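Local coordinates for protein metagenomic carboxyl esterase MGS0156 (Uncultured organism, PDB 5D8M) that probably hydrolyses carboxylic esters, as an esterase built on an alpha/beta-hydrolase-like parallel sheet, at residues Ala250-Leu261 with Pro295-Ala303. Numbering follows the deposited sequence.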
loop_
_atom_site.group_PDB
_atom_site.type_symbol
_atom_site.label_atom_id
_atom_site.label_comp_id
_atom_site.label_asym_id
_atom_site.label_seq_id
_atom_site.Cartn_x
_atom_site.Cartn_y
_atom_site.Cartn_z
ATOM N N ALA A 250 -0.488 0.117 7.885
ATOM C CA ALA A 250 -1.011 1.252 8.642
ATOM C C ALA A 250 -2.128 0.867 9.610
ATOM O O ALA A 250 -2.878 -0.096 9.379
ATOM C CB ALA A 250 -1.500 2.327 7.688
ATOM N N PHE A 251 -2.207 1.617 10.714
ATOM C CA PHE A 251 -3.411 1.686 11.513
ATOM C C PHE A 251 -3.352 2.933 12.370
ATOM O O PHE A 251 -2.274 3.435 12.673
ATOM C CB PHE A 251 -3.593 0.418 12.373
ATOM C CG PHE A 251 -2.536 0.211 13.438
ATOM C CD1 PHE A 251 -1.389 -0.533 13.171
ATOM C CD2 PHE A 251 -2.716 0.714 14.712
ATOM C CE1 PHE A 251 -0.433 -0.743 14.160
ATOM C CE2 PHE A 251 -1.772 0.503 15.708
ATOM C CZ PHE A 251 -0.624 -0.225 15.434
ATOM N N ALA A 252 -4.523 3.433 12.740
ATOM C CA ALA A 252 -4.644 4.546 13.656
ATOM C C ALA A 252 -5.683 4.176 14.700
ATOM O O ALA A 252 -6.420 3.212 14.521
ATOM C CB ALA A 252 -5.045 5.815 12.921
ATOM N N SER A 253 -5.756 4.944 15.781
ATOM C CA SER A 253 -6.800 4.739 16.770
ATOM C C SER A 253 -8.119 5.046 16.103
ATOM O O SER A 253 -8.141 5.671 15.040
ATOM C CB SER A 253 -6.593 5.631 17.993
ATOM O OG SER A 253 -6.671 6.999 17.614
ATOM N N ARG A 254 -9.218 4.629 16.725
ATOM C CA ARG A 254 -10.529 4.907 16.159
ATOM C C ARG A 254 -10.763 6.405 15.949
ATOM O O ARG A 254 -11.252 6.824 14.905
ATOM C CB ARG A 254 -11.624 4.331 17.049
ATOM C CG ARG A 254 -12.967 4.407 16.397
ATOM C CD ARG A 254 -14.054 3.847 17.270
ATOM N NE ARG A 254 -15.273 3.677 16.488
ATOM C CZ ARG A 254 -16.155 4.641 16.222
ATOM N NH1 ARG A 254 -17.236 4.357 15.502
ATOM N NH2 ARG A 254 -15.969 5.881 16.669
ATOM N N GLU A 255 -10.376 7.219 16.923
ATOM C CA GLU A 255 -10.627 8.649 16.822
ATOM C C GLU A 255 -9.737 9.351 15.785
ATOM O O GLU A 255 -10.087 10.428 15.316
ATOM C CB GLU A 255 -10.473 9.321 18.196
ATOM C CG GLU A 255 -9.058 9.501 18.693
ATOM C CD GLU A 255 -8.988 10.373 19.948
ATOM O OE1 GLU A 255 -7.885 10.872 20.267
ATOM O OE2 GLU A 255 -10.031 10.562 20.617
ATOM N N GLU A 256 -8.601 8.753 15.424
ATOM C CA GLU A 256 -7.767 9.317 14.354
ATOM C C GLU A 256 -7.996 8.619 13.017
ATOM O O GLU A 256 -7.201 8.749 12.078
ATOM C CB GLU A 256 -6.287 9.256 14.736
ATOM C CG GLU A 256 -5.938 10.119 15.966
ATOM C CD GLU A 256 -6.300 11.608 15.802
ATOM O OE1 GLU A 256 -6.271 12.129 14.662
ATOM O OE2 GLU A 256 -6.609 12.269 16.827
ATOM N N THR A 257 -9.099 7.890 12.930
ATOM C CA THR A 257 -9.504 7.202 11.715
ATOM C C THR A 257 -10.641 8.031 11.077
ATOM O O THR A 257 -11.544 8.466 11.779
ATOM C CB THR A 257 -9.968 5.737 12.026
ATOM O OG1 THR A 257 -8.855 4.951 12.507
ATOM C CG2 THR A 257 -10.558 5.059 10.797
ATOM N N SER A 258 -10.552 8.283 9.770
ATOM C CA SER A 258 -11.552 9.072 9.040
ATOM C C SER A 258 -12.986 8.594 9.246
ATOM O O SER A 258 -13.238 7.399 9.267
ATOM C CB SER A 258 -11.247 9.055 7.522
ATOM O OG SER A 258 -10.048 9.739 7.230
ATOM N N ALA A 259 -13.914 9.544 9.362
ATOM C CA ALA A 259 -15.315 9.226 9.622
ATOM C C ALA A 259 -15.827 8.162 8.654
ATOM O O ALA A 259 -16.438 7.194 9.067
ATOM C CB ALA A 259 -16.165 10.480 9.542
ATOM N N ILE A 260 -15.514 8.322 7.372
ATOM C CA ILE A 260 -16.045 7.447 6.341
ATOM C C ILE A 260 -15.568 6.005 6.566
ATOM O O ILE A 260 -16.255 5.053 6.194
ATOM C CB ILE A 260 -15.636 7.932 4.912
ATOM C CG1 ILE A 260 -16.469 7.230 3.839
ATOM C CG2 ILE A 260 -14.131 7.762 4.657
ATOM C CD1 ILE A 260 -17.818 7.865 3.635
ATOM N N LEU A 261 -14.413 5.853 7.207
ATOM C CA LEU A 261 -13.807 4.534 7.405
ATOM C C LEU A 261 -14.216 3.897 8.740
ATOM O O LEU A 261 -14.078 2.693 8.933
ATOM C CB LEU A 261 -12.286 4.634 7.342
ATOM C CG LEU A 261 -11.674 5.106 6.024
ATOM C CD1 LEU A 261 -10.161 5.146 6.206
ATOM C CD2 LEU A 261 -12.071 4.184 4.852
ATOM N N PRO A 295 2.813 2.785 9.921
ATOM C CA PRO A 295 2.395 4.189 9.903
ATOM C C PRO A 295 1.161 4.418 10.743
ATOM O O PRO A 295 0.211 3.663 10.629
ATOM C CB PRO A 295 2.082 4.449 8.437
ATOM C CG PRO A 295 2.938 3.449 7.692
ATOM C CD PRO A 295 2.914 2.218 8.558
ATOM N N ASN A 296 1.200 5.448 11.576
ATOM C CA ASN A 296 0.078 5.843 12.411
ATOM C C ASN A 296 -0.905 6.682 11.592
ATOM O O ASN A 296 -0.877 7.910 11.615
ATOM C CB ASN A 296 0.584 6.632 13.638
ATOM C CG ASN A 296 -0.486 6.811 14.694
ATOM O OD1 ASN A 296 -1.683 6.543 14.449
ATOM N ND2 ASN A 296 -0.074 7.292 15.874
ATOM N N ALA A 297 -1.779 6.002 10.867
ATOM C CA ALA A 297 -2.565 6.635 9.831
ATOM C C ALA A 297 -3.634 5.638 9.411
ATOM O O ALA A 297 -3.396 4.421 9.496
ATOM C CB ALA A 297 -1.648 7.014 8.610
ATOM N N ASP A 298 -4.772 6.117 8.907
ATOM C CA ASP A 298 -5.778 5.180 8.427
ATOM C C ASP A 298 -5.470 4.865 6.956
ATOM O O ASP A 298 -4.503 5.368 6.395
ATOM C CB ASP A 298 -7.231 5.708 8.646
ATOM C CG ASP A 298 -7.563 6.980 7.820
ATOM O OD1 ASP A 298 -7.042 7.157 6.690
ATOM O OD2 ASP A 298 -8.415 7.785 8.280
ATOM N N HIS A 299 -6.285 4.012 6.355
ATOM C CA HIS A 299 -6.033 3.495 5.015
ATOM C C HIS A 299 -5.768 4.577 3.974
ATOM O O HIS A 299 -4.893 4.425 3.126
ATOM C CB HIS A 299 -7.225 2.640 4.578
ATOM C CG HIS A 299 -6.965 1.832 3.350
ATOM N ND1 HIS A 299 -6.087 0.768 3.333
ATOM C CD2 HIS A 299 -7.462 1.937 2.091
ATOM C CE1 HIS A 299 -6.071 0.241 2.122
ATOM N NE2 HIS A 299 -6.889 0.935 1.350
ATOM N N LEU A 300 -6.517 5.673 4.036
ATOM C CA LEU A 300 -6.385 6.724 3.022
ATOM C C LEU A 300 -5.297 7.735 3.357
ATOM O O LEU A 300 -4.545 8.194 2.487
ATOM C CB LEU A 300 -7.735 7.422 2.843
ATOM C CG LEU A 300 -8.783 6.502 2.234
ATOM C CD1 LEU A 300 -10.115 7.260 2.116
ATOM C CD2 LEU A 300 -8.338 5.973 0.870
ATOM N N ALA A 301 -5.157 8.049 4.629
ATOM C CA ALA A 301 -4.170 9.059 5.033
ATOM C C ALA A 301 -2.739 8.650 4.690
ATOM O O ALA A 301 -1.898 9.485 4.377
ATOM C CB ALA A 301 -4.290 9.341 6.529
ATOM N N VAL A 302 -2.446 7.360 4.747
ATOM C CA VAL A 302 -1.062 6.934 4.548
ATOM C C VAL A 302 -0.586 7.169 3.101
ATOM O O VAL A 302 0.619 7.221 2.849
ATOM C CB VAL A 302 -0.903 5.436 4.978
ATOM C CG1 VAL A 302 -1.598 4.483 3.964
ATOM C CG2 VAL A 302 0.572 5.079 5.183
ATOM N N ALA A 303 -1.496 7.398 2.148
ATOM C CA ALA A 303 -1.065 7.403 0.750
ATOM C C ALA A 303 -1.859 8.266 -0.228
ATOM O O ALA A 303 -1.338 8.612 -1.279
ATOM C CB ALA A 303 -1.049 5.956 0.224
HETATM O O HOH W 1 -3.572 7.199 15.978
HETATM O O HOH W 2 -5.550 8.854 9.871
HETATM O O HOH W 3 -7.756 9.710 5.375
#
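Ala250 rests its CB against Pro295 CB and Val302 CB and also against a backbone carbonyl, with CB 3.4 Å from Ala297 O. Leu261 CD1 forms a second patch, touching Leu300 CG and lying over the flat face of the Asp298 carboxylate, 3.6 Å from Asp298 CG, the two side chains crossing at about a right angle; Thr257 CG2 touches Asp298 CB. Alongside, the backbones exchange two bonds: Phe251 N donates to Pro295 O and Ala297 N to Phe251 O, both at 3.2 Å. With CG turned between its backbone N and carbonyl carbon (chi1 65°), Asp298 spreads its two oxygens between the segments. OD2 takes a short, fairly straight bond from Ser258 N (2.7 Å, 163°) and, on its syn lone pair, the hydroxyl Ser258 OG at 2.8 Å. OD1 turns back to its own chain in an Asx motif, accepting from Ala301 N at 2.9 Å. An alanine in place of Asp298 would probably leave the Ser258 and Ala301 amides without these acceptors and Leu261 CD1 without the carboxylate face it covers. Outermost, a water bridges Glu256 O to Asp298 N, while Asn296 ND2 bonds Asp61 O. The contact joins the loops that follow strands 244-248 and 290-293, neighbours in the parallel sheet, and lead to helices 262-269 and 312-316. Beside Asp298, His299 ND1 bonds Asp276, consistent with the histidine–acid pair of an alpha/beta-hydrolase, while His299 O accepts from His157 NE2, at the end of strand 151-157.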